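Local coordinates for protein alginate lyase (Sphingomonas sp., PDB 2Z42) that probably cleaves alginate by beta-elimination, this chain being the lyase domain, a concanavalin-like beta-sandwich of two curved antiparallel sheets, at residues A[4-9]-A[35-40]; A[94-99]-A[217-222]; A[101-106]-A[206-211]; A[132-137]-A[175-180]. One frame throughout, in Å; residues are numbered along the deposited sequence.

Contact 1 (A[4-9]-A[35-40]); sequences AAPGKN and GYTSQY
The methyl of Ala5 points straight at the chain where it leaves a helix at Gly35, so the N-cap of helix 6-9 meets the Schellman motif that ends helix 29-34. Ala5 CB sits 3.2 Å from Gly35 O and 3.6 Å from Tyr36 O, packing against two successive carbonyl oxygens, with Thr37 CB completing the socket at 4.0 Å. A residue no larger than alanine suits this spot. Gly35 has a positive phi that would jam a CB against the preceding carbonyl oxygen. Lys8 CE passes 4.1 Å from Gly35 N, while NZ reaches back in a weak hydrogen bond to Gly33 O. Thr37 turns its hydroxyl opposite its own backbone N (chi1 -176°), and OG1 bonds to Phe41 O. The Pro6 ring also touches Phe41, Thr43 and Met49, and its CD comes no nearer than 4.2 Å to Tyr36 O. Proline fits the first helical turn, where its missing N-H costs no bond. No direct hydrogen bond joins the two segments; a water bridges them instead, accepting from Gly7 N at 2.8 Å and donating to Tyr36 O at 2.6 Å.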
loop_
_atom_site.group_PDB
_atom_site.type_symbol
_atom_site.label_atom_id
_atom_site.label_comp_id
_atom_site.label_asym_id
_atom_site.label_seq_id
_atom_site.Cartn_x
_atom_site.Cartn_y
_atom_site.Cartn_z
ATOM N N ALA A 4 19.627 -12.376 1.921
ATOM C CA ALA A 4 19.831 -11.028 1.396
ATOM C C ALA A 4 18.684 -10.122 1.864
ATOM O O ALA A 4 17.592 -10.608 2.144
ATOM C CB ALA A 4 19.892 -11.065 -0.129
ATOM N N ALA A 5 18.953 -8.819 1.947
ATOM C CA ALA A 5 17.936 -7.824 2.297
ATOM C C ALA A 5 16.844 -7.765 1.216
ATOM O O ALA A 5 17.084 -8.121 0.057
ATOM C CB ALA A 5 18.582 -6.443 2.461
ATOM N N PRO A 6 15.626 -7.340 1.595
ATOM C CA PRO A 6 14.536 -7.374 0.598
ATOM C C PRO A 6 14.775 -6.637 -0.713
ATOM O O PRO A 6 14.293 -7.089 -1.769
ATOM C CB PRO A 6 13.347 -6.763 1.359
ATOM C CG PRO A 6 13.648 -7.097 2.786
ATOM C CD PRO A 6 15.132 -6.903 2.923
ATOM N N GLY A 7 15.493 -5.520 -0.659
ATOM C CA GLY A 7 15.793 -4.748 -1.868
ATOM C C GLY A 7 16.811 -5.394 -2.780
ATOM O O GLY A 7 17.095 -4.873 -3.863
ATOM N N LYS A 8 17.394 -6.490 -2.304
ATOM C CA LYS A 8 18.227 -7.350 -3.139
ATOM C C LYS A 8 17.373 -8.453 -3.757
ATOM O O LYS A 8 17.501 -8.739 -4.932
ATOM C CB LYS A 8 19.394 -7.916 -2.334
ATOM C CG LYS A 8 20.441 -6.870 -1.886
ATOM C CD LYS A 8 21.219 -6.288 -3.078
ATOM C CE LYS A 8 22.391 -5.371 -2.633
ATOM N NZ LYS A 8 23.141 -4.802 -3.815
ATOM N N ASN A 9 16.484 -9.053 -2.968
ATOM C CA ASN A 9 15.632 -10.142 -3.483
ATOM C C ASN A 9 14.548 -9.672 -4.439
ATOM O O ASN A 9 14.183 -10.402 -5.367
ATOM C CB ASN A 9 14.970 -10.899 -2.334
ATOM C CG ASN A 9 15.969 -11.487 -1.392
ATOM O OD1 ASN A 9 16.920 -12.133 -1.823
ATOM N ND2 ASN A 9 15.775 -11.261 -0.097
ATOM N N GLY A 35 20.778 -2.653 -0.059
ATOM C CA GLY A 35 20.579 -3.701 0.937
ATOM C C GLY A 35 20.126 -3.261 2.320
ATOM O O GLY A 35 20.348 -3.961 3.295
ATOM N N TYR A 36 19.458 -2.113 2.400
ATOM C CA TYR A 36 18.862 -1.648 3.662
ATOM C C TYR A 36 18.014 -2.732 4.283
ATOM O O TYR A 36 17.166 -3.348 3.623
ATOM C CB TYR A 36 17.967 -0.399 3.455
ATOM C CG TYR A 36 17.210 -0.066 4.717
ATOM C CD1 TYR A 36 15.906 -0.549 4.910
ATOM C CD2 TYR A 36 17.818 0.653 5.755
ATOM C CE1 TYR A 36 15.219 -0.290 6.073
ATOM C CE2 TYR A 36 17.135 0.912 6.940
ATOM C CZ TYR A 36 15.842 0.430 7.091
ATOM O OH TYR A 36 15.181 0.686 8.245
ATOM N N THR A 37 18.240 -2.946 5.571
ATOM C CA THR A 37 17.407 -3.833 6.378
ATOM C C THR A 37 17.484 -3.415 7.845
ATOM O O THR A 37 18.505 -2.874 8.296
ATOM C CB THR A 37 17.801 -5.326 6.179
ATOM O OG1 THR A 37 16.903 -6.170 6.916
ATOM C CG2 THR A 37 19.241 -5.599 6.645
ATOM N N SER A 38 16.411 -3.665 8.587
ATOM C CA SER A 38 16.341 -3.304 10.008
ATOM C C SER A 38 15.224 -4.115 10.666
ATOM O O SER A 38 14.585 -4.947 10.026
ATOM C CB SER A 38 16.030 -1.814 10.176
ATOM O OG SER A 38 14.704 -1.546 9.725
ATOM N N GLN A 39 14.958 -3.809 11.936
ATOM C CA GLN A 39 13.842 -4.398 12.669
ATOM C C GLN A 39 12.502 -4.140 11.980
ATOM O O GLN A 39 11.573 -4.902 12.162
ATOM C CB GLN A 39 13.783 -3.863 14.101
ATOM C CG GLN A 39 13.440 -2.380 14.229
ATOM C CD GLN A 39 13.597 -1.840 15.636
ATOM O OE1 GLN A 39 14.015 -0.693 15.832
ATOM N NE2 GLN A 39 13.263 -2.662 16.626
ATOM N N TYR A 40 12.428 -3.071 11.191
ATOM C CA TYR A 40 11.176 -2.697 10.528
ATOM C C TYR A 40 10.959 -3.388 9.196
ATOM O O TYR A 40 9.852 -3.402 8.662
ATOM C CB TYR A 40 11.169 -1.191 10.261
ATOM C CG TYR A 40 11.416 -0.346 11.482
ATOM C CD1 TYR A 40 12.560 0.452 11.583
ATOM C CD2 TYR A 40 10.516 -0.358 12.536
ATOM C CE1 TYR A 40 12.770 1.248 12.702
ATOM C CE2 TYR A 40 10.728 0.424 13.664
ATOM C CZ TYR A 40 11.853 1.212 13.737
ATOM O OH TYR A 40 12.053 1.999 14.851
HETATM O O HOH W 1 16.734 -3.693 1.033
#

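Contact 2 (A[94-99]-A[217-222]); sequences SGKTVQ and IAKLYS
Lys96 and Lys219 face each other as a hydrogen-bonded antiparallel pair, Lys219 N giving a bond of 2.9 Å to Lys96 O, at the centre of two neighbouring strands in the seven-stranded sheet of the beta-sandwich. The tight side is the one that carries Gly95, Thr97, Ala218 and Leu220. The small size of Gly95, Thr97 and Ala218 is consistent with close packing of the second sheet: Thr97 and Ala218 lie against Ile106, and Thr97 OG1 bonds to Tyr162 OH. Leu220 lies on Phe51 of its own sheet. Gly95 has to lack a side chain, because a CB would collide with Lys219 O, which approaches Gly95 CA to 3.1 Å. The other side is more open, and its side chains cross one another at a slant. Val98 CG1 rests on Ile217 CG2 at 3.8 Å and on the aliphatic part of Lys219, whose ammonium forms salt bridges with Asp44 and Asp46. Lys96 bends at chi3 (59°) and brings CE to the edge of the Tyr221 ring, 3.4 Å from Tyr221 OH, which itself bonds to Asp46. Loss of the ring, as with an alanine at Tyr221, is likely to deprive the Lys96 methylenes of this edge and Asp46 of its hydroxyl partner. A classic beta bulge interrupts the register at each end. Val98 and Gln99 both donate to Ile217 O, the Gln99 N-H in the carbonyl plane, on a lone pair. Tyr221 and Ser222 together face Ser94, where the hydroxyls Ser94 OG and Ser222 OG meet at 2.6 Å.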
loop_
_atom_site.group_PDB
_atom_site.type_symbol
_atom_site.label_atom_id
_atom_site.label_comp_id
_atom_site.label_asym_id
_atom_site.label_seq_id
_atom_site.Cartn_x
_atom_site.Cartn_y
_atom_site.Cartn_z
ATOM N N SER A 94 1.593 -10.925 -3.669
ATOM C CA SER A 94 1.161 -12.044 -2.848
ATOM C C SER A 94 1.777 -11.880 -1.482
ATOM O O SER A 94 2.890 -11.360 -1.337
ATOM C CB SER A 94 1.563 -13.385 -3.469
ATOM O OG SER A 94 2.973 -13.493 -3.582
ATOM N N GLY A 95 1.055 -12.308 -0.461
ATOM C CA GLY A 95 1.546 -12.065 0.888
ATOM C C GLY A 95 0.673 -12.693 1.942
ATOM O O GLY A 95 -0.210 -13.499 1.641
ATOM N N LYS A 96 0.938 -12.323 3.184
ATOM C CA LYS A 96 0.120 -12.740 4.326
ATOM C C LYS A 96 0.357 -11.787 5.479
ATOM O O LYS A 96 1.387 -11.112 5.545
ATOM C CB LYS A 96 0.441 -14.174 4.763
ATOM C CG LYS A 96 1.848 -14.361 5.293
ATOM C CD LYS A 96 2.061 -15.751 5.881
ATOM C CE LYS A 96 1.810 -16.816 4.844
ATOM N NZ LYS A 96 1.486 -18.129 5.497
ATOM N N THR A 97 -0.611 -11.715 6.380
ATOM C CA THR A 97 -0.465 -10.919 7.584
ATOM C C THR A 97 -0.243 -11.911 8.699
ATOM O O THR A 97 -1.048 -12.830 8.866
ATOM C CB THR A 97 -1.711 -10.052 7.832
ATOM O OG1 THR A 97 -1.735 -9.003 6.853
ATOM C CG2 THR A 97 -1.711 -9.451 9.233
ATOM N N VAL A 98 0.850 -11.740 9.442
ATOM C CA VAL A 98 1.221 -12.713 10.475
ATOM C C VAL A 98 0.866 -12.287 11.909
ATOM O O VAL A 98 0.568 -13.138 12.764
ATOM C CB VAL A 98 2.698 -13.287 10.307
ATOM C CG1 VAL A 98 3.410 -12.844 9.012
ATOM C CG2 VAL A 98 3.542 -13.180 11.587
ATOM N N GLN A 99 0.877 -10.984 12.169
ATOM C CA GLN A 99 0.569 -10.466 13.491
ATOM C C GLN A 99 -0.179 -9.138 13.397
ATOM O O GLN A 99 0.150 -8.281 12.569
ATOM C CB GLN A 99 1.856 -10.304 14.306
ATOM C CG GLN A 99 1.674 -9.754 15.706
ATOM C CD GLN A 99 2.974 -9.695 16.463
ATOM O OE1 GLN A 99 3.609 -10.723 16.723
ATOM N NE2 GLN A 99 3.391 -8.493 16.818
ATOM N N ILE A 217 2.877 -7.434 11.899
ATOM C CA ILE A 217 3.824 -7.983 10.918
ATOM C C ILE A 217 3.032 -8.355 9.673
ATOM O O ILE A 217 2.056 -9.094 9.758
ATOM C CB ILE A 217 4.558 -9.236 11.461
ATOM C CG1 ILE A 217 5.388 -8.888 12.697
ATOM C CG2 ILE A 217 5.405 -9.901 10.347
ATOM C CD1 ILE A 217 5.992 -10.117 13.400
ATOM N N ALA A 218 3.458 -7.833 8.528
ATOM C CA ALA A 218 2.946 -8.258 7.235
ATOM C C ALA A 218 4.118 -8.686 6.356
ATOM O O ALA A 218 5.233 -8.184 6.503
ATOM C CB ALA A 218 2.138 -7.142 6.574
ATOM N N LYS A 219 3.842 -9.614 5.452
ATOM C CA LYS A 219 4.841 -10.182 4.543
ATOM C C LYS A 219 4.354 -10.117 3.102
ATOM O O LYS A 219 3.142 -10.279 2.833
ATOM C CB LYS A 219 5.067 -11.657 4.890
ATOM C CG LYS A 219 5.873 -11.910 6.136
ATOM C CD LYS A 219 6.116 -13.401 6.280
ATOM C CE LYS A 219 7.134 -13.697 7.329
ATOM N NZ LYS A 219 7.408 -15.175 7.354
ATOM N N LEU A 220 5.315 -9.935 2.190
ATOM C CA LEU A 220 5.117 -10.067 0.755
ATOM C C LEU A 220 6.067 -11.100 0.140
ATOM O O LEU A 220 7.271 -11.114 0.446
ATOM C CB LEU A 220 5.321 -8.729 0.044
ATOM C CG LEU A 220 4.315 -7.642 0.444
ATOM C CD1 LEU A 220 4.734 -6.323 -0.197
ATOM C CD2 LEU A 220 2.919 -8.036 0.008
ATOM N N TYR A 221 5.512 -11.928 -0.737
ATOM C CA TYR A 221 6.271 -12.968 -1.449
ATOM C C TYR A 221 6.554 -12.565 -2.892
ATOM O O TYR A 221 7.436 -13.139 -3.543
ATOM C CB TYR A 221 5.501 -14.298 -1.408
ATOM C CG TYR A 221 5.382 -14.839 -0.022
ATOM C CD1 TYR A 221 6.501 -15.350 0.651
ATOM C CD2 TYR A 221 4.159 -14.807 0.657
ATOM C CE1 TYR A 221 6.392 -15.835 1.965
ATOM C CE2 TYR A 221 4.051 -15.273 1.967
ATOM C CZ TYR A 221 5.158 -15.794 2.608
ATOM O OH TYR A 221 5.054 -16.262 3.905
ATOM N N SER A 222 5.788 -11.589 -3.381
ATOM C CA SER A 222 5.928 -11.015 -4.704
ATOM C C SER A 222 5.305 -9.627 -4.710
ATOM O O SER A 222 4.411 -9.337 -3.914
ATOM C CB SER A 222 5.273 -11.895 -5.792
ATOM O OG SER A 222 3.869 -12.029 -5.577
#

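Contact 3 (A[101-106]-A[206-211]); sequences PSSGKI and VQDNTS
Ser103 grips the opposite segment twice: OG donates to Gln207 O at 2.7 Å, coming from above the carbonyl plane, and the backbone N donates to Asp208 OD1 at 2.9 Å, on the anti side of the carboxylate. The other oxygen takes two bonds. Thr210 N donates to Asp208 OD2 at 2.9 Å, closing an Asx turn, and Thr210 OG1 donates to the syn lone pair of Asp208 OD2 at 2.7 Å. With CG anti to the backbone N (chi1 -172°), the aspartate extends between the type I turn Pro101-Gly104 and its own loop. Were Asp208 replaced by a leucine, Ser103 N and both Thr210 donors would probably be left without this acceptor. Further along, Gln207 N bonds to Lys105 O at 3.0 Å, and the two side chains cross, Lys105 CG lying 3.8 Å from Gln207 CG. Gln207 ends the sequence YFKAGNYVQ, a signature of this lyase family, and its side chain is about 5 Å from a sulfate ion, probably from the crystallisation liquor. Beneath the polar groups, Pro101 CG slides past Val206 CG2 at 3.6 Å, and Ile106 pairs with Val206 as the loops run into the sheet; Ala216 lies against all three. Gly104, with positive phi, suits the end of the turn. The buried carboxylate of Asp208 is thus met by neutral N-H and O-H donors at both oxygens, which would be expected to favour its ionised form.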
loop_
_atom_site.group_PDB
_atom_site.type_symbol
_atom_site.label_atom_id
_atom_site.label_comp_id
_atom_site.label_asym_id
_atom_site.label_seq_id
_atom_site.Cartn_x
_atom_site.Cartn_y
_atom_site.Cartn_z
ATOM N N PRO A 101 -2.098 -5.676 15.485
ATOM C CA PRO A 101 -2.078 -4.848 16.673
ATOM C C PRO A 101 -3.362 -5.101 17.469
ATOM O O PRO A 101 -4.231 -5.836 17.011
ATOM C CB PRO A 101 -2.119 -3.438 16.098
ATOM C CG PRO A 101 -2.985 -3.591 14.892
ATOM C CD PRO A 101 -2.572 -4.911 14.304
ATOM N N SER A 102 -3.488 -4.479 18.628
ATOM C CA SER A 102 -4.691 -4.683 19.449
ATOM C C SER A 102 -5.981 -4.339 18.685
ATOM O O SER A 102 -7.003 -5.026 18.838
ATOM C CB SER A 102 -4.583 -3.914 20.763
ATOM O OG SER A 102 -3.546 -4.481 21.557
ATOM N N SER A 103 -5.929 -3.310 17.836
ATOM C CA SER A 103 -7.106 -2.905 17.063
ATOM C C SER A 103 -7.602 -3.991 16.096
ATOM O O SER A 103 -8.757 -3.938 15.649
ATOM C CB SER A 103 -6.814 -1.628 16.272
ATOM O OG SER A 103 -6.084 -1.941 15.082
ATOM N N GLY A 104 -6.712 -4.931 15.757
ATOM C CA GLY A 104 -6.988 -6.051 14.853
ATOM C C GLY A 104 -7.043 -5.672 13.377
ATOM O O GLY A 104 -7.542 -6.433 12.554
ATOM N N LYS A 105 -6.473 -4.518 13.037
ATOM C CA LYS A 105 -6.615 -3.972 11.688
ATOM C C LYS A 105 -5.333 -3.323 11.166
ATOM O O LYS A 105 -4.778 -2.440 11.819
ATOM C CB LYS A 105 -7.740 -2.938 11.697
ATOM C CG LYS A 105 -7.985 -2.226 10.382
ATOM C CD LYS A 105 -9.098 -1.185 10.506
ATOM C CE LYS A 105 -10.465 -1.833 10.665
ATOM N NZ LYS A 105 -11.422 -0.917 11.349
ATOM N N ILE A 106 -4.883 -3.754 9.988
ATOM C CA ILE A 106 -3.737 -3.118 9.325
ATOM C C ILE A 106 -4.100 -2.896 7.868
ATOM O O ILE A 106 -4.969 -3.571 7.323
ATOM C CB ILE A 106 -2.407 -3.927 9.412
ATOM C CG1 ILE A 106 -2.479 -5.248 8.650
ATOM C CG2 ILE A 106 -1.998 -4.193 10.874
ATOM C CD1 ILE A 106 -1.077 -5.869 8.433
ATOM N N VAL A 206 -0.144 0.316 10.118
ATOM C CA VAL A 206 -0.777 -0.306 11.280
ATOM C C VAL A 206 -1.914 0.565 11.832
ATOM O O VAL A 206 -1.666 1.673 12.282
ATOM C CB VAL A 206 0.269 -0.720 12.360
ATOM C CG1 VAL A 206 1.047 0.467 12.896
ATOM C CG2 VAL A 206 -0.405 -1.430 13.496
ATOM N N GLN A 207 -3.167 0.073 11.786
ATOM C CA GLN A 207 -4.315 0.919 12.163
ATOM C C GLN A 207 -4.562 0.903 13.665
ATOM O O GLN A 207 -5.662 0.545 14.127
ATOM C CB GLN A 207 -5.581 0.509 11.407
ATOM C CG GLN A 207 -5.384 0.454 9.908
ATOM C CD GLN A 207 -5.053 1.812 9.300
ATOM O OE1 GLN A 207 -5.919 2.687 9.192
ATOM N NE2 GLN A 207 -3.789 1.997 8.892
ATOM N N ASP A 208 -3.521 1.281 14.407
ATOM C CA ASP A 208 -3.549 1.333 15.862
ATOM C C ASP A 208 -2.385 2.251 16.252
ATOM O O ASP A 208 -1.242 2.059 15.794
ATOM C CB ASP A 208 -3.395 -0.087 16.427
ATOM C CG ASP A 208 -3.609 -0.168 17.920
ATOM O OD1 ASP A 208 -4.039 -1.241 18.392
ATOM O OD2 ASP A 208 -3.310 0.805 18.623
ATOM N N ASN A 209 -2.687 3.289 17.032
ATOM C CA ASN A 209 -1.658 4.220 17.509
ATOM C C ASN A 209 -1.606 4.276 19.031
ATOM O O ASN A 209 -1.089 5.219 19.612
ATOM C CB ASN A 209 -1.838 5.628 16.901
ATOM C CG ASN A 209 -3.214 6.252 17.189
ATOM O OD1 ASN A 209 -3.611 7.210 16.522
ATOM N ND2 ASN A 209 -3.932 5.723 18.174
ATOM N N THR A 210 -2.184 3.269 19.677
ATOM C CA THR A 210 -2.288 3.269 21.139
ATOM C C THR A 210 -0.984 2.833 21.807
ATOM O O THR A 210 -0.198 2.051 21.242
ATOM C CB THR A 210 -3.439 2.356 21.624
ATOM O OG1 THR A 210 -3.151 0.993 21.287
ATOM C CG2 THR A 210 -4.774 2.768 20.998
ATOM N N SER A 211 -0.776 3.303 23.039
ATOM C CA SER A 211 0.401 2.922 23.810
ATOM C C SER A 211 0.523 1.431 24.075
ATOM O O SER A 211 1.630 0.912 24.181
ATOM C CB SER A 211 0.445 3.694 25.132
ATOM O OG SER A 211 0.711 5.060 24.864
#

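Contact 4 (A[132-137]-A[175-180]); sequences GQLDMQ and VTMNGD
Met136 packs against Val175, Met136 CB lying 3.9 Å from Val175 CB and, in the conformer described, Met136 SD 3.7 Å from the same carbon. The two side chains slide past each other in opposite directions. Beside them Leu134 crosses Met177 at about a right angle, its CD2 touching the Met177 methyl, CE, from the side at 3.9 Å. The modelled end of Met136, deposited in two conformers, comes implausibly close to that methyl, and its exact placing is doubtful. This is the hydrophobic interior of the beta-sandwich: strand 132-139 belongs to one sheet and strand 172-177 to the other, their segments running antiparallel at 169° with axes 8.5 Å apart, joined by side chains and by no hydrogen bond. Flexible, unbranched methionines suit such an interface between sheets, since they can bend to fit. Met177 places CG anti to its backbone N (chi1 -173°), then folds back at chi2. Around this layer Phe153 touches Met136, Ala127 and Phe129 flank Leu134, and Tyr162, Met164 and Ile156 surround Met177. Strand alternation turns Asp135 the other way, where His150 ND1 and Asn151 N hold its carboxylate. Just beyond Met177 a type I' turn, with Asn178 and Gly179 at positive phi, sends the chain back at Asp180, whose OD1 forms a salt bridge with Arg182.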
loop_
_atom_site.group_PDB
_atom_site.type_symbol
_atom_site.label_atom_id
_atom_site.label_comp_id
_atom_site.label_asym_id
_atom_site.label_seq_id
_atom_site.Cartn_x
_atom_site.Cartn_y
_atom_site.Cartn_z
ATOM N N GLY A 132 -10.131 -12.579 9.103
ATOM C CA GLY A 132 -11.363 -13.103 8.535
ATOM C C GLY A 132 -11.863 -12.342 7.325
ATOM O O GLY A 132 -12.645 -12.873 6.541
ATOM N N GLN A 133 -11.430 -11.096 7.146
ATOM C CA GLN A 133 -11.949 -10.302 6.020
ATOM C C GLN A 133 -10.978 -9.227 5.582
ATOM O O GLN A 133 -10.382 -8.551 6.428
ATOM C CB GLN A 133 -13.272 -9.639 6.430
ATOM C CG GLN A 133 -14.175 -9.205 5.269
ATOM C CD GLN A 133 -15.543 -8.780 5.752
ATOM O OE1 GLN A 133 -16.561 -9.402 5.415
ATOM N NE2 GLN A 133 -15.580 -7.746 6.572
ATOM N N LEU A 134 -10.813 -9.069 4.269
ATOM C CA LEU A 134 -10.117 -7.897 3.754
ATOM C C LEU A 134 -11.141 -7.010 3.069
ATOM O O LEU A 134 -11.962 -7.488 2.290
ATOM C CB LEU A 134 -8.950 -8.252 2.814
ATOM C CG LEU A 134 -8.093 -7.004 2.517
ATOM C CD1 LEU A 134 -6.619 -7.293 2.552
ATOM C CD2 LEU A 134 -8.489 -6.416 1.198
ATOM N N ASP A 135 -11.086 -5.720 3.377
ATOM C CA ASP A 135 -12.003 -4.728 2.842
ATOM C C ASP A 135 -11.202 -3.796 1.951
ATOM O O ASP A 135 -10.352 -3.052 2.448
ATOM C CB ASP A 135 -12.669 -3.973 3.994
ATOM C CG ASP A 135 -13.643 -2.879 3.538
ATOM O OD1 ASP A 135 -13.942 -2.755 2.324
ATOM O OD2 ASP A 135 -14.091 -2.135 4.431
ATOM N N MET A 136 -11.434 -3.836 0.640
ATOM C CA MET A 136 -10.677 -2.963 -0.266
ATOM C C MET A 136 -11.483 -1.686 -0.501
ATOM O O MET A 136 -12.273 -1.609 -1.452
ATOM C CB MET A 136 -10.285 -3.669 -1.584
ATOM C CG MET A 136 -9.501 -4.972 -1.393
ATOM S SD MET A 136 -8.499 -5.541 -2.795
ATOM C CE MET A 136 -8.937 -7.233 -2.836
ATOM N N GLN A 137 -11.270 -0.705 0.388
ATOM C CA GLN A 137 -12.045 0.526 0.471
ATOM C C GLN A 137 -11.655 1.485 -0.633
ATOM O O GLN A 137 -10.479 1.797 -0.798
ATOM C CB GLN A 137 -11.864 1.160 1.845
ATOM C CG GLN A 137 -12.224 0.179 2.955
ATOM C CD GLN A 137 -11.925 0.694 4.347
ATOM O OE1 GLN A 137 -12.401 0.122 5.340
ATOM N NE2 GLN A 137 -11.124 1.755 4.441
ATOM N N VAL A 175 -10.491 -4.076 -7.921
ATOM C CA VAL A 175 -9.851 -4.569 -6.720
ATOM C C VAL A 175 -10.054 -6.077 -6.639
ATOM O O VAL A 175 -11.179 -6.558 -6.699
ATOM C CB VAL A 175 -10.294 -3.788 -5.453
ATOM C CG1 VAL A 175 -9.830 -2.340 -5.556
ATOM C CG2 VAL A 175 -11.816 -3.836 -5.231
ATOM N N THR A 176 -8.959 -6.829 -6.527
ATOM C CA THR A 176 -9.053 -8.289 -6.631
ATOM C C THR A 176 -8.345 -8.961 -5.469
ATOM O O THR A 176 -7.188 -8.647 -5.188
ATOM C CB THR A 176 -8.459 -8.834 -7.952
ATOM O OG1 THR A 176 -9.141 -8.276 -9.084
ATOM C CG2 THR A 176 -8.564 -10.350 -8.016
ATOM N N MET A 177 -9.053 -9.856 -4.780
ATOM C CA MET A 177 -8.446 -10.690 -3.753
ATOM C C MET A 177 -8.747 -12.135 -4.075
ATOM O O MET A 177 -9.919 -12.525 -4.138
ATOM C CB MET A 177 -9.012 -10.377 -2.373
ATOM C CG MET A 177 -8.314 -11.093 -1.232
ATOM S SD MET A 177 -6.726 -10.403 -0.716
ATOM C CE MET A 177 -6.800 -8.788 -1.436
ATOM N N ASN A 178 -7.700 -12.920 -4.273
ATOM C CA ASN A 178 -7.864 -14.351 -4.518
ATOM C C ASN A 178 -8.880 -14.627 -5.625
ATOM O O ASN A 178 -9.820 -15.413 -5.460
ATOM C CB ASN A 178 -8.239 -15.051 -3.219
ATOM C CG ASN A 178 -7.144 -14.949 -2.165
ATOM O OD1 ASN A 178 -5.964 -14.797 -2.490
ATOM N ND2 ASN A 178 -7.528 -15.045 -0.906
ATOM N N GLY A 179 -8.690 -13.965 -6.759
ATOM C CA GLY A 179 -9.501 -14.228 -7.948
ATOM C C GLY A 179 -10.886 -13.622 -7.943
ATOM O O GLY A 179 -11.615 -13.751 -8.935
ATOM N N ASP A 180 -11.249 -12.954 -6.846
ATOM C CA ASP A 180 -12.548 -12.289 -6.758
ATOM C C ASP A 180 -12.374 -10.796 -7.044
ATOM O O ASP A 180 -11.708 -10.085 -6.284
ATOM C CB ASP A 180 -13.180 -12.538 -5.388
ATOM C CG ASP A 180 -14.657 -12.168 -5.342
ATOM O OD1 ASP A 180 -15.131 -11.485 -6.271
ATOM O OD2 ASP A 180 -15.338 -12.574 -4.381
#

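How the contacts relate
From the N terminus, contact 1 closes first, a short loop that fastens helix 6-9 to the chain leaving helix 29-34; it is complete before the others begin. The remaining three lie one within another. Contact 2 spans the longest loop, pairing 94-99 with 217-222 in the seven-stranded sheet. Inside it, contact 3 joins the turn before strand 105-114 to the loop after strand 204-206, at one end of the other sheet. Innermost is contact 4, which packs strands 132-139 and 172-177 of the two sheets face to face. Contacts 2 and 3 also touch directly, through Ile106; contact 4 touches neither.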